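Sugar kinase, pfkB family (Thermotoga maritima, PDB 2AJR) probably phosphorylates a sugar phosphate with ATP, as a possible 1-phosphofructokinase of the pfkB carbohydrate kinase family. Local coordinates at residues A22-I27 against K308-P313; I27-F32 against R36-N41; G54-I59 against A271-V276; E85-K88 against T94-F97; K244-A249 against F296-A301. One frame throughout, in Å; residues are numbered along the deposited sequence.

Contact 1: residues A22-I27 against K308-P313. With MG (magnesium ion), chain C.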
# COMPACT_ATOMS: atom_id res chain seq x y z
N ALA A 22 6.42 -6.74 9.10
CA ALA A 22 5.68 -6.07 8.04
C ALA A 22 4.80 -7.04 7.27
O ALA A 22 5.11 -8.22 7.20
CB ALA A 22 6.62 -5.34 7.11
N LEU A 23 3.70 -6.55 6.73
CA LEU A 23 3.01 -7.20 5.63
C LEU A 23 3.63 -6.70 4.33
O LEU A 23 3.67 -5.51 4.08
CB LEU A 23 1.53 -6.85 5.63
CG LEU A 23 0.75 -7.57 6.72
CD1 LEU A 23 -0.58 -6.89 6.95
CD2 LEU A 23 0.57 -9.02 6.31
N ASP A 24 4.13 -7.62 3.52
CA ASP A 24 4.74 -7.26 2.25
C ASP A 24 3.67 -7.35 1.19
O ASP A 24 3.08 -8.42 1.00
CB ASP A 24 5.89 -8.21 1.91
CG ASP A 24 7.17 -7.87 2.63
OD1 ASP A 24 7.52 -6.66 2.68
OD2 ASP A 24 7.83 -8.82 3.14
N ARG A 25 3.39 -6.24 0.53
CA ARG A 25 2.57 -6.25 -0.66
C ARG A 25 3.44 -6.16 -1.89
O ARG A 25 3.96 -5.08 -2.22
CB ARG A 25 1.57 -5.10 -0.65
CG ARG A 25 0.69 -5.10 -1.94
CD ARG A 25 -0.73 -4.69 -1.67
NE ARG A 25 -1.52 -5.73 -1.00
CZ ARG A 25 -2.03 -6.81 -1.59
NH1 ARG A 25 -1.86 -7.04 -2.89
NH2 ARG A 25 -2.73 -7.67 -0.87
N GLU A 26 3.59 -7.28 -2.58
CA GLU A 26 4.33 -7.36 -3.84
C GLU A 26 3.38 -7.16 -5.02
O GLU A 26 2.29 -7.72 -5.09
CB GLU A 26 5.06 -8.71 -3.96
CG GLU A 26 5.96 -9.12 -2.76
CD GLU A 26 5.83 -10.64 -2.40
OE1 GLU A 26 6.44 -11.48 -3.13
OE2 GLU A 26 5.11 -10.98 -1.38
N ILE A 27 3.81 -6.34 -5.96
CA ILE A 27 3.02 -6.02 -7.13
C ILE A 27 3.97 -6.17 -8.31
O ILE A 27 5.07 -5.63 -8.27
CB ILE A 27 2.50 -4.57 -7.07
CG1 ILE A 27 1.89 -4.28 -5.69
CG2 ILE A 27 1.48 -4.30 -8.17
CD1 ILE A 27 1.81 -2.82 -5.37
N LYS A 308 10.57 -14.35 -8.97
CA LYS A 308 10.27 -12.93 -8.79
C LYS A 308 9.59 -12.63 -7.46
O LYS A 308 9.77 -11.55 -6.91
CB LYS A 308 9.44 -12.36 -9.97
CG LYS A 308 8.03 -12.91 -10.16
CD LYS A 308 7.32 -12.26 -11.39
CE LYS A 308 6.12 -13.06 -11.91
NZ LYS A 308 5.29 -13.61 -10.81
N GLU A 309 8.84 -13.59 -6.94
CA GLU A 309 8.17 -13.42 -5.64
C GLU A 309 9.15 -13.73 -4.54
O GLU A 309 10.12 -14.45 -4.76
CB GLU A 309 6.98 -14.36 -5.45
CG GLU A 309 6.08 -14.49 -6.64
CD GLU A 309 6.56 -15.52 -7.65
OE1 GLU A 309 7.37 -16.41 -7.27
OE2 GLU A 309 6.12 -15.43 -8.82
N LYS A 310 8.87 -13.18 -3.37
CA LYS A 310 9.47 -13.61 -2.13
C LYS A 310 9.22 -15.10 -2.07
O LYS A 310 8.05 -15.53 -2.05
CB LYS A 310 8.84 -12.91 -0.93
CG LYS A 310 9.56 -13.17 0.40
CD LYS A 310 9.24 -12.12 1.48
CE LYS A 310 7.79 -12.18 1.93
NZ LYS A 310 7.56 -11.47 3.23
N TYR A 311 10.30 -15.87 -2.12
CA TYR A 311 10.26 -17.31 -2.09
C TYR A 311 11.34 -17.78 -1.14
O TYR A 311 12.51 -17.48 -1.30
CB TYR A 311 10.48 -17.87 -3.49
CG TYR A 311 10.80 -19.36 -3.57
CD1 TYR A 311 9.85 -20.33 -3.24
CD2 TYR A 311 12.04 -19.79 -4.01
CE1 TYR A 311 10.16 -21.70 -3.32
CE2 TYR A 311 12.36 -21.13 -4.11
CZ TYR A 311 11.42 -22.09 -3.77
OH TYR A 311 11.79 -23.42 -3.87
N MSE A 312 10.93 -18.49 -0.11
CA MSE A 312 11.85 -19.16 0.77
C MSE A 312 11.96 -20.59 0.23
O MSE A 312 10.95 -21.27 0.09
CB MSE A 312 11.31 -19.15 2.20
CG MSE A 312 11.03 -17.76 2.75
SE MSE A 312 12.68 -16.61 2.85
CE MSE A 312 12.15 -15.12 1.60
N PRO A 313 13.18 -21.03 -0.08
CA PRO A 313 13.35 -22.30 -0.79
C PRO A 313 13.20 -23.53 0.09
O PRO A 313 13.36 -23.44 1.30
CB PRO A 313 14.79 -22.20 -1.29
CG PRO A 313 15.48 -21.38 -0.25
CD PRO A 313 14.46 -20.37 0.18
MG MG C . 12.54 -13.84 -5.01
O HOH W 1 5.63 -13.83 -2.21
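D24 and E26 reach from strand 22-28 of the small lid sheet of this ribokinase-like fold to K310, in the loop that follows helix 290-304 of the main domain. Both acidic side chains lie on the face of the strand turned to the loop, and each meets the lysine side chain at about a right angle. K310 has its CG anti to the backbone N (chi1 -172°), and a bend further along the chain at chi3 brings the ammonium to the aspartate. K310 NZ forms a salt bridge with D24 OD2 at 2.7 Å; the oxygen uses its anti lone pair, away from OD1. P50 O and N56 OD1 also accept from this nitrogen, so the charged tip is fixed by three partners from different parts of the chain. E26 turns to the backbone of the loop instead. Its OE1 accepts a fairly straight bond from K310 N (3.0 Å, 159°) on the syn side, 35° out of the carboxylate plane, while K310 CB lies 3.6 Å from the same OE1. A water donates to E26 OE1 at 2.7 Å and to K310 O at 3.0 Å, which ties the carboxylate to both polar backbone atoms of one residue. These bonds probably help to fix the loop, in which the residue before K310 gives its carbonyl to the metal. The side chain of E309 leads away from the strand and forms a salt bridge with K308, whereas E309 O binds the magnesium ion at 2.5 Å, beside R307 O.

Contact 2: residues I27-F32 against R36-N41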
# COMPACT_ATOMS: atom_id res chain seq x y z
N ILE A 27 3.81 -6.34 -5.96
CA ILE A 27 3.02 -6.02 -7.13
C ILE A 27 3.97 -6.17 -8.31
O ILE A 27 5.07 -5.63 -8.27
CB ILE A 27 2.50 -4.57 -7.07
CG1 ILE A 27 1.89 -4.28 -5.69
CG2 ILE A 27 1.48 -4.30 -8.17
CD1 ILE A 27 1.81 -2.82 -5.37
N PHE A 28 3.54 -6.89 -9.34
CA PHE A 28 4.38 -7.21 -10.48
C PHE A 28 3.83 -6.50 -11.70
O PHE A 28 2.77 -6.82 -12.17
CB PHE A 28 4.44 -8.73 -10.67
CG PHE A 28 4.97 -9.44 -9.46
CD1 PHE A 28 6.34 -9.48 -9.20
CD2 PHE A 28 4.11 -10.01 -8.52
CE1 PHE A 28 6.85 -10.11 -8.05
CE2 PHE A 28 4.61 -10.62 -7.35
CZ PHE A 28 5.97 -10.67 -7.12
N ILE A 29 4.56 -5.49 -12.15
CA ILE A 29 4.18 -4.65 -13.26
C ILE A 29 5.36 -4.56 -14.23
O ILE A 29 6.42 -4.06 -13.89
CB ILE A 29 3.86 -3.22 -12.79
CG1 ILE A 29 2.68 -3.21 -11.82
CG2 ILE A 29 3.53 -2.33 -13.96
CD1 ILE A 29 2.64 -1.95 -10.95
N GLU A 30 5.17 -5.03 -15.44
CA GLU A 30 6.18 -4.88 -16.47
C GLU A 30 6.14 -3.45 -17.05
O GLU A 30 5.07 -2.91 -17.33
CB GLU A 30 5.99 -5.96 -17.55
CG GLU A 30 6.05 -7.40 -16.97
CD GLU A 30 6.61 -8.45 -17.94
OE1 GLU A 30 6.34 -8.36 -19.17
OE2 GLU A 30 7.32 -9.38 -17.47
N ASP A 31 7.33 -2.86 -17.22
CA ASP A 31 7.50 -1.47 -17.68
C ASP A 31 6.81 -0.51 -16.74
O ASP A 31 6.05 0.35 -17.15
CB ASP A 31 7.03 -1.25 -19.12
CG ASP A 31 7.99 -1.85 -20.14
OD1 ASP A 31 9.22 -1.67 -20.00
OD2 ASP A 31 7.50 -2.50 -21.08
N PHE A 32 7.11 -0.67 -15.47
CA PHE A 32 6.62 0.24 -14.46
C PHE A 32 7.34 1.58 -14.61
O PHE A 32 8.58 1.67 -14.56
CB PHE A 32 6.87 -0.34 -13.08
CG PHE A 32 6.46 0.57 -11.96
CD1 PHE A 32 5.16 1.08 -11.90
CD2 PHE A 32 7.35 0.91 -10.95
CE1 PHE A 32 4.77 1.92 -10.86
CE2 PHE A 32 6.97 1.73 -9.90
CZ PHE A 32 5.68 2.25 -9.85
N ARG A 36 1.76 7.25 -13.95
CA ARG A 36 0.75 6.51 -14.71
C ARG A 36 -0.14 5.70 -13.77
O ARG A 36 0.25 5.36 -12.65
CB ARG A 36 1.42 5.59 -15.74
CG ARG A 36 2.30 6.32 -16.75
CD ARG A 36 2.29 5.71 -18.14
NE ARG A 36 3.60 5.87 -18.78
CZ ARG A 36 4.60 4.98 -18.73
NH1 ARG A 36 4.46 3.82 -18.10
NH2 ARG A 36 5.75 5.25 -19.33
N LEU A 37 -1.36 5.42 -14.24
CA LEU A 37 -2.31 4.57 -13.51
C LEU A 37 -2.16 3.14 -13.97
O LEU A 37 -2.19 2.87 -15.16
CB LEU A 37 -3.74 5.04 -13.76
CG LEU A 37 -4.88 4.10 -13.32
CD1 LEU A 37 -4.80 3.75 -11.84
CD2 LEU A 37 -6.22 4.72 -13.66
N TYR A 38 -2.00 2.21 -13.04
CA TYR A 38 -1.98 0.79 -13.39
C TYR A 38 -3.16 0.04 -12.78
O TYR A 38 -3.41 0.13 -11.58
CB TYR A 38 -0.68 0.15 -12.92
CG TYR A 38 0.53 0.76 -13.55
CD1 TYR A 38 1.02 0.28 -14.76
CD2 TYR A 38 1.17 1.84 -12.96
CE1 TYR A 38 2.14 0.85 -15.35
CE2 TYR A 38 2.28 2.42 -13.55
CZ TYR A 38 2.76 1.92 -14.74
OH TYR A 38 3.87 2.48 -15.33
N ARG A 39 -3.91 -0.68 -13.62
CA ARG A 39 -4.96 -1.58 -13.17
C ARG A 39 -4.46 -3.02 -13.16
O ARG A 39 -4.28 -3.60 -14.21
CB ARG A 39 -6.17 -1.45 -14.09
CG ARG A 39 -7.01 -0.25 -13.74
CD ARG A 39 -7.70 0.36 -14.95
NE ARG A 39 -8.53 1.48 -14.51
CZ ARG A 39 -8.92 2.50 -15.27
NH1 ARG A 39 -8.57 2.58 -16.55
NH2 ARG A 39 -9.67 3.47 -14.74
N ILE A 40 -4.23 -3.58 -11.98
CA ILE A 40 -3.86 -4.98 -11.88
C ILE A 40 -5.13 -5.83 -11.95
O ILE A 40 -5.83 -5.96 -10.96
CB ILE A 40 -3.12 -5.28 -10.55
CG1 ILE A 40 -1.98 -4.28 -10.29
CG2 ILE A 40 -2.58 -6.72 -10.54
CD1 ILE A 40 -0.85 -4.27 -11.31
N ASN A 41 -5.45 -6.38 -13.12
CA ASN A 41 -6.63 -7.28 -13.30
C ASN A 41 -6.32 -8.71 -12.85
O ASN A 41 -7.09 -9.33 -12.11
CB ASN A 41 -7.07 -7.33 -14.77
CG ASN A 41 -7.98 -6.19 -15.16
OD1 ASN A 41 -8.10 -5.20 -14.44
ND2 ASN A 41 -8.65 -6.32 -16.32
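Y38, I40 and I29 bury the most surface where segment 27-32, running off the end of lid strand 22-28, faces segment 36-41 across a short connecting turn. Segment 27-32 leaves the small lid sheet of the ribokinase-like fold, while L37, Y38 and R39 pair in a parallel ladder with a strand of the second subunit, so the sheet runs on across the interface. Within the chain the two segments meet through side chains, with nearest CA atoms more than 8 Å apart. I29 and F32 both come to the Y38 ring from the same side of its plane, I29 near the tyrosine CD1 and CE1, F32 near its CE2. I29 CG2, placed anti to the backbone N by a chi1 of -62° for CG1, touches Y38 CD1 at 3.7 Å, approaching the ring obliquely. F32 CD1 lies 3.6 Å from Y38 CE2. That tyrosine carbon lies at the edge of the phenylalanine ring, near its plane; the ring planes stand at 54° with centroids 5.5 Å apart. Y38 OH accepts a hydrogen bond from the Q33 backbone N, in the connecting turn, and D31 O is 3.5 Å from Y38 OH. I40 packs nearer the strand, on I27 and I29. Its CD1 fits against these two isoleucines, each crossing it at about a right angle, while I121 of the second subunit packs on the same residue. I40 CD1 thus lies 3.7 Å from I29 CG1 and 3.9 Å from I27 CG2.

Contact 3: residues G54-I59 against A271-V276. With ACT (acetate ion), chain D.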
# COMPACT_ATOMS: atom_id res chain seq x y z
N GLY A 54 13.03 -11.60 10.63
CA GLY A 54 12.94 -12.77 11.50
C GLY A 54 11.74 -13.65 11.20
O GLY A 54 11.79 -14.88 11.33
N ILE A 55 10.66 -13.01 10.79
CA ILE A 55 9.46 -13.72 10.38
C ILE A 55 9.72 -14.52 9.11
O ILE A 55 9.27 -15.66 9.01
CB ILE A 55 8.27 -12.73 10.24
CG1 ILE A 55 7.81 -12.33 11.65
CG2 ILE A 55 7.13 -13.36 9.44
CD1 ILE A 55 6.52 -11.57 11.69
N ASN A 56 10.47 -13.94 8.17
CA ASN A 56 10.82 -14.64 6.93
C ASN A 56 11.74 -15.83 7.27
O ASN A 56 11.67 -16.88 6.63
CB ASN A 56 11.51 -13.73 5.90
CG ASN A 56 10.60 -12.61 5.32
OD1 ASN A 56 9.40 -12.77 5.11
ND2 ASN A 56 11.23 -11.49 5.02
N VAL A 57 12.61 -15.66 8.27
CA VAL A 57 13.48 -16.75 8.73
C VAL A 57 12.64 -17.88 9.30
O VAL A 57 12.91 -19.04 9.00
CB VAL A 57 14.53 -16.29 9.76
CG1 VAL A 57 15.23 -17.48 10.41
CG2 VAL A 57 15.55 -15.37 9.09
N SER A 58 11.61 -17.56 10.08
CA SER A 58 10.66 -18.57 10.53
C SER A 58 9.97 -19.28 9.38
O SER A 58 9.84 -20.50 9.38
CB SER A 58 9.60 -17.96 11.45
OG SER A 58 10.15 -17.65 12.73
N ILE A 59 9.52 -18.53 8.39
CA ILE A 59 8.88 -19.14 7.22
C ILE A 59 9.90 -20.05 6.52
O ILE A 59 9.62 -21.22 6.29
CB ILE A 59 8.28 -18.06 6.25
CG1 ILE A 59 7.10 -17.35 6.94
CG2 ILE A 59 7.82 -18.70 4.92
CD1 ILE A 59 6.74 -15.98 6.36
N ALA A 271 15.94 -12.59 0.05
CA ALA A 271 17.04 -13.52 -0.17
C ALA A 271 17.97 -13.63 1.04
O ALA A 271 18.50 -14.71 1.33
CB ALA A 271 17.86 -13.09 -1.41
N GLY A 272 18.16 -12.51 1.73
CA GLY A 272 19.05 -12.44 2.89
C GLY A 272 18.57 -13.22 4.10
O GLY A 272 19.37 -13.69 4.92
N ASP A 273 17.25 -13.35 4.21
CA ASP A 273 16.62 -14.11 5.29
C ASP A 273 16.68 -15.59 4.97
O ASP A 273 16.85 -16.42 5.87
CB ASP A 273 15.19 -13.60 5.47
CG ASP A 273 15.14 -12.07 5.61
OD1 ASP A 273 16.01 -11.50 6.31
OD2 ASP A 273 14.26 -11.43 5.00
N ALA A 274 16.57 -15.94 3.69
CA ALA A 274 16.87 -17.31 3.25
C ALA A 274 18.29 -17.66 3.64
O ALA A 274 18.51 -18.71 4.19
CB ALA A 274 16.68 -17.47 1.74
N TYR A 275 19.24 -16.76 3.36
CA TYR A 275 20.64 -16.96 3.76
C TYR A 275 20.73 -17.32 5.23
O TYR A 275 21.32 -18.33 5.59
CB TYR A 275 21.46 -15.69 3.51
CG TYR A 275 22.93 -15.94 3.29
CD1 TYR A 275 23.71 -16.58 4.25
CD2 TYR A 275 23.56 -15.54 2.11
CE1 TYR A 275 25.06 -16.82 4.05
CE2 TYR A 275 24.91 -15.76 1.91
CZ TYR A 275 25.65 -16.41 2.88
OH TYR A 275 26.98 -16.64 2.68
N VAL A 276 20.14 -16.49 6.09
CA VAL A 276 20.24 -16.74 7.52
C VAL A 276 19.55 -18.05 7.91
O VAL A 276 20.09 -18.83 8.71
CB VAL A 276 19.69 -15.54 8.34
CG1 VAL A 276 19.56 -15.90 9.82
CG2 VAL A 276 20.62 -14.37 8.17
C ACT D . 10.86 -7.16 4.66
O ACT D . 10.08 -6.15 4.42
OXT ACT D . 10.53 -8.32 4.22
CH3 ACT D . 12.10 -7.05 5.49
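N56 of helix 53-63 and D273 of helix 271-286 meet where the axes of segments 54-59 and 271-276 approach to 8.4 Å with a crossing angle of -58°. Along the asparagine, N56 CB already rests against the aspartate, 3.7 Å from D273 CB. N56 CG comes next, 3.9 Å from D273 OD2. At the tip the two amide atoms part. N56 ND2 donates to D273 OD2 at 3.0 Å with an N-H...O angle of 162°; the oxygen lies near the amide plane but is met from above its own carboxylate plane. N56 ND2 also gives a weak bond to an acetate oxygen, OXT, at 3.3 Å. N56 OD1 accepts from K310 NZ, which leaves the amide little choice of flip. D273 OD1, in turn, has a salt bridge to K53. Beside this polar pair V57 CG2 packs against D273 O at 3.6 Å and against V276 CG1 at 4.1 Å. A271, G272 and D273 belong to the G-A-G-D signature of the pfkB family, and the start of that helix is the anion hole of relatives; the nearby acetate, probably from the crystallisation liquor, is consistent with a substrate pocket.

Contact 4: residues E85-K88 against T94-F97; sequences ELRK and TTNF
L86, R87 and T95 make most of this contact, with F97 adding an aromatic edge. The apolar part centres on one methyl of the leucine. L86 points toward the strand, and with CG anti to the backbone N (chi1 -172°) its CD2 reaches T95 CG2 at 3.9 Å, the two side chains lying alongside each other and pointing opposite ways. L86 CD2 also lies 4.0 Å from F97 CE2, at the edge of the ring and near its plane. The polar part lies nearer solvent, at the exposed R87. This arginine leaves the helix to one side and bends at chi2, crossing T95 at about a right angle, so that R87 NH2 comes 3.0 Å from T95 OG1. T95 therefore divides its branches: the methyl faces the leucine and the hydroxyl oxygen the guanidinium. All of this lies in the beta-alpha-beta unit of strand 68-75, helix 76-89 and strand 93-100, at one edge of the main sheet. Behind L86 the layer continues into helix 53-63, where I55 and I59 pack on the leucine; F97 also reaches I55, and touches A70 and V74 of the adjoining strand 68-75.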
# COMPACT_ATOMS: atom_id res chain seq x y z
N GLU A 85 -2.26 -14.96 8.92
CA GLU A 85 -1.59 -15.45 7.73
C GLU A 85 -0.40 -16.29 8.12
O GLU A 85 -0.19 -17.35 7.56
CB GLU A 85 -1.17 -14.30 6.81
CG GLU A 85 -2.34 -13.68 6.04
CD GLU A 85 -3.15 -14.71 5.28
OE1 GLU A 85 -2.52 -15.57 4.60
OE2 GLU A 85 -4.39 -14.71 5.38
N LEU A 86 0.34 -15.84 9.12
CA LEU A 86 1.55 -16.52 9.53
C LEU A 86 1.24 -17.90 10.05
O LEU A 86 1.94 -18.85 9.75
CB LEU A 86 2.28 -15.71 10.60
CG LEU A 86 3.68 -16.13 11.04
CD1 LEU A 86 4.65 -16.29 9.86
CD2 LEU A 86 4.21 -15.14 12.05
N ARG A 87 0.17 -18.00 10.81
CA ARG A 87 -0.21 -19.27 11.40
C ARG A 87 -0.67 -20.25 10.35
O ARG A 87 -0.50 -21.46 10.53
CB ARG A 87 -1.31 -19.06 12.44
CG ARG A 87 -0.81 -18.47 13.75
CD ARG A 87 -1.51 -19.12 14.93
NE ARG A 87 -1.27 -18.39 16.18
CZ ARG A 87 -1.90 -17.28 16.55
NH1 ARG A 87 -2.82 -16.72 15.77
NH2 ARG A 87 -1.60 -16.71 17.71
N LYS A 88 -1.25 -19.74 9.27
CA LYS A 88 -1.68 -20.60 8.16
C LYS A 88 -0.51 -21.18 7.38
O LYS A 88 -0.68 -22.19 6.70
CB LYS A 88 -2.56 -19.84 7.18
CG LYS A 88 -3.95 -19.46 7.68
CD LYS A 88 -4.55 -18.39 6.76
CE LYS A 88 -5.87 -17.89 7.24
NZ LYS A 88 -6.49 -17.07 6.17
N THR A 94 5.25 -21.11 15.96
CA THR A 94 4.44 -20.60 17.07
C THR A 94 4.69 -19.10 17.18
O THR A 94 5.84 -18.65 17.11
CB THR A 94 4.83 -21.25 18.43
OG1 THR A 94 4.81 -22.67 18.31
CG2 THR A 94 3.84 -20.83 19.56
N THR A 95 3.63 -18.33 17.35
CA THR A 95 3.77 -16.89 17.50
C THR A 95 3.73 -16.53 18.97
O THR A 95 3.06 -17.20 19.76
CB THR A 95 2.66 -16.16 16.74
OG1 THR A 95 1.40 -16.42 17.37
CG2 THR A 95 2.62 -16.62 15.26
N ASN A 96 4.47 -15.49 19.34
CA ASN A 96 4.46 -14.99 20.71
C ASN A 96 4.77 -13.49 20.71
O ASN A 96 5.82 -13.04 21.18
CB ASN A 96 5.48 -15.78 21.55
CG ASN A 96 5.44 -15.40 23.01
OD1 ASN A 96 4.40 -15.04 23.55
ND2 ASN A 96 6.60 -15.46 23.65
N PHE A 97 3.87 -12.73 20.13
CA PHE A 97 4.08 -11.32 19.85
C PHE A 97 3.44 -10.46 20.92
O PHE A 97 2.34 -10.74 21.34
CB PHE A 97 3.42 -10.94 18.53
CG PHE A 97 4.08 -11.51 17.33
CD1 PHE A 97 5.33 -11.07 16.94
CD2 PHE A 97 3.46 -12.47 16.55
CE1 PHE A 97 5.97 -11.59 15.83
CE2 PHE A 97 4.08 -12.99 15.43
CZ PHE A 97 5.34 -12.54 15.07

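Contact 5: residues K244-A249 against F296-A301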
# COMPACT_ATOMS: atom_id res chain seq x y z
N LYS A 244 26.47 -9.98 -5.10
CA LYS A 244 26.39 -11.45 -5.29
C LYS A 244 27.61 -12.22 -4.76
O LYS A 244 27.99 -13.26 -5.30
CB LYS A 244 26.18 -11.77 -6.78
CG LYS A 244 27.19 -11.17 -7.71
CD LYS A 244 26.83 -11.47 -9.14
CE LYS A 244 27.61 -10.62 -10.10
NZ LYS A 244 29.02 -11.00 -10.16
N ASN A 245 28.23 -11.71 -3.71
CA ASN A 245 29.34 -12.38 -3.06
C ASN A 245 29.28 -12.11 -1.58
O ASN A 245 28.59 -11.18 -1.12
CB ASN A 245 30.67 -11.87 -3.57
CG ASN A 245 30.68 -11.68 -5.06
OD1 ASN A 245 30.86 -12.63 -5.81
ND2 ASN A 245 30.48 -10.43 -5.51
N ASP A 246 30.00 -12.93 -0.82
CA ASP A 246 30.06 -12.79 0.63
C ASP A 246 31.44 -13.18 1.15
O ASP A 246 31.98 -14.24 0.81
CB ASP A 246 28.97 -13.64 1.29
CG ASP A 246 27.58 -13.03 1.15
OD1 ASP A 246 27.29 -11.98 1.79
OD2 ASP A 246 26.77 -13.60 0.39
N ILE A 247 32.00 -12.30 1.97
CA ILE A 247 33.24 -12.57 2.66
C ILE A 247 32.86 -13.27 3.95
O ILE A 247 32.02 -12.77 4.69
CB ILE A 247 34.00 -11.27 2.96
CG1 ILE A 247 34.41 -10.60 1.64
CG2 ILE A 247 35.23 -11.55 3.81
CD1 ILE A 247 34.35 -9.11 1.67
N VAL A 248 33.44 -14.43 4.19
CA VAL A 248 33.22 -15.16 5.41
C VAL A 248 34.53 -15.15 6.17
O VAL A 248 35.55 -15.63 5.66
CB VAL A 248 32.81 -16.59 5.10
CG1 VAL A 248 32.56 -17.36 6.40
CG2 VAL A 248 31.56 -16.59 4.23
N ALA A 249 34.52 -14.56 7.37
CA ALA A 249 35.70 -14.49 8.22
C ALA A 249 35.48 -15.30 9.49
O ALA A 249 34.44 -15.15 10.16
CB ALA A 249 36.01 -13.04 8.57
N PHE A 296 26.11 -23.06 2.71
CA PHE A 296 24.74 -23.52 2.63
C PHE A 296 23.80 -22.31 2.64
O PHE A 296 22.79 -22.29 1.93
CB PHE A 296 24.42 -24.47 3.78
CG PHE A 296 23.08 -25.15 3.66
CD1 PHE A 296 22.95 -26.31 2.92
CD2 PHE A 296 21.96 -24.64 4.27
CE1 PHE A 296 21.73 -26.95 2.80
CE2 PHE A 296 20.74 -25.26 4.16
CZ PHE A 296 20.62 -26.42 3.42
N GLY A 297 24.14 -21.30 3.43
CA GLY A 297 23.39 -20.06 3.47
C GLY A 297 23.36 -19.43 2.09
O GLY A 297 22.30 -19.02 1.61
N PHE A 298 24.53 -19.40 1.44
CA PHE A 298 24.68 -18.77 0.13
C PHE A 298 23.82 -19.52 -0.88
O PHE A 298 23.15 -18.89 -1.69
CB PHE A 298 26.16 -18.74 -0.30
CG PHE A 298 26.44 -17.78 -1.43
CD1 PHE A 298 26.31 -18.19 -2.75
CD2 PHE A 298 26.83 -16.48 -1.17
CE1 PHE A 298 26.55 -17.30 -3.80
CE2 PHE A 298 27.09 -15.59 -2.21
CZ PHE A 298 26.95 -16.00 -3.52
N ALA A 299 23.83 -20.84 -0.81
CA ALA A 299 22.99 -21.67 -1.68
C ALA A 299 21.51 -21.29 -1.56
O ALA A 299 20.82 -21.15 -2.57
CB ALA A 299 23.17 -23.14 -1.34
N SER A 300 21.03 -21.11 -0.33
CA SER A 300 19.62 -20.75 -0.11
C SER A 300 19.31 -19.39 -0.72
O SER A 300 18.31 -19.24 -1.44
CB SER A 300 19.27 -20.75 1.38
OG SER A 300 19.72 -21.95 2.01
N ALA A 301 20.19 -18.42 -0.45
CA ALA A 301 20.05 -17.08 -0.98
C ALA A 301 19.89 -17.17 -2.49
O ALA A 301 18.99 -16.56 -3.05
CB ALA A 301 21.26 -16.21 -0.62
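Strand 245-249 passes helix 290-304 with D246 and F298 nearest, their CA atoms 8.1 Å apart, so the F298 ring has to span the gap, meeting backbone as well as the D246 side chain. F298 does nearly all of this from the helix. Its CG is anti to the backbone N (chi1 -164°), which extends the ring toward the start of the strand, where it presents an edge rather than a face. Three groups line that edge, all near the ring plane. K244 O lies 3.4 Å from F298 CZ, N245 CA is 4.0 Å from F298 CE2, and D246 OD2 sits 3.3 Å from F298 CD2 and just as far from CE2. The carboxylate of D246 is turned almost upright to the ring, the two planes 81° apart, and its other oxygen, OD1, accepts a hydrogen bond from S240 OG on the neighbouring strand 236-241. That bond probably helps to hold the carboxylate in its orientation. The phenylalanine is further enclosed by Y275 of helix 271-286, I257 of strand 254-259, and the ring of F325. The contact thus joins a helix of the ribokinase-like alpha/beta domain to the antiparallel part of its large sheet, where strand 245-249 lies between strands 236-241 and 254-259. Chemically, a backbone carbonyl and a carboxylate oxygen both face ring C-H groups, the weakly positive rim of an aromatic ring. Such an arrangement probably gives a mild electrostatic attraction on top of van der Waals contact and makes a buried carboxylate oxygen easier to accommodate beside an apolar side chain.

How the contacts relate
Contacts 1 and 3 meet at the probable substrate pocket: their centres are 11 Å apart, and M312 CG packs on I59 CG2 at 4.0 Å. Contact 1 also carries a magnesium ligand, whereas the side chain of N56 in contact 3 is about 10 Å from the ion. Contact 2 continues the lid strand of contact 1 toward the second subunit, and F28 CZ packs on E309 CA at 3.8 Å. From contact 3 the core spreads two ways. I55 CD1 touches F97 CZ of contact 4 at 3.7 Å, and Y275 CE2 lies 3.2 Å from D246 OD2 of contact 5. Contacts 4 and 5 reach the same large sheet, their centres 28 Å apart.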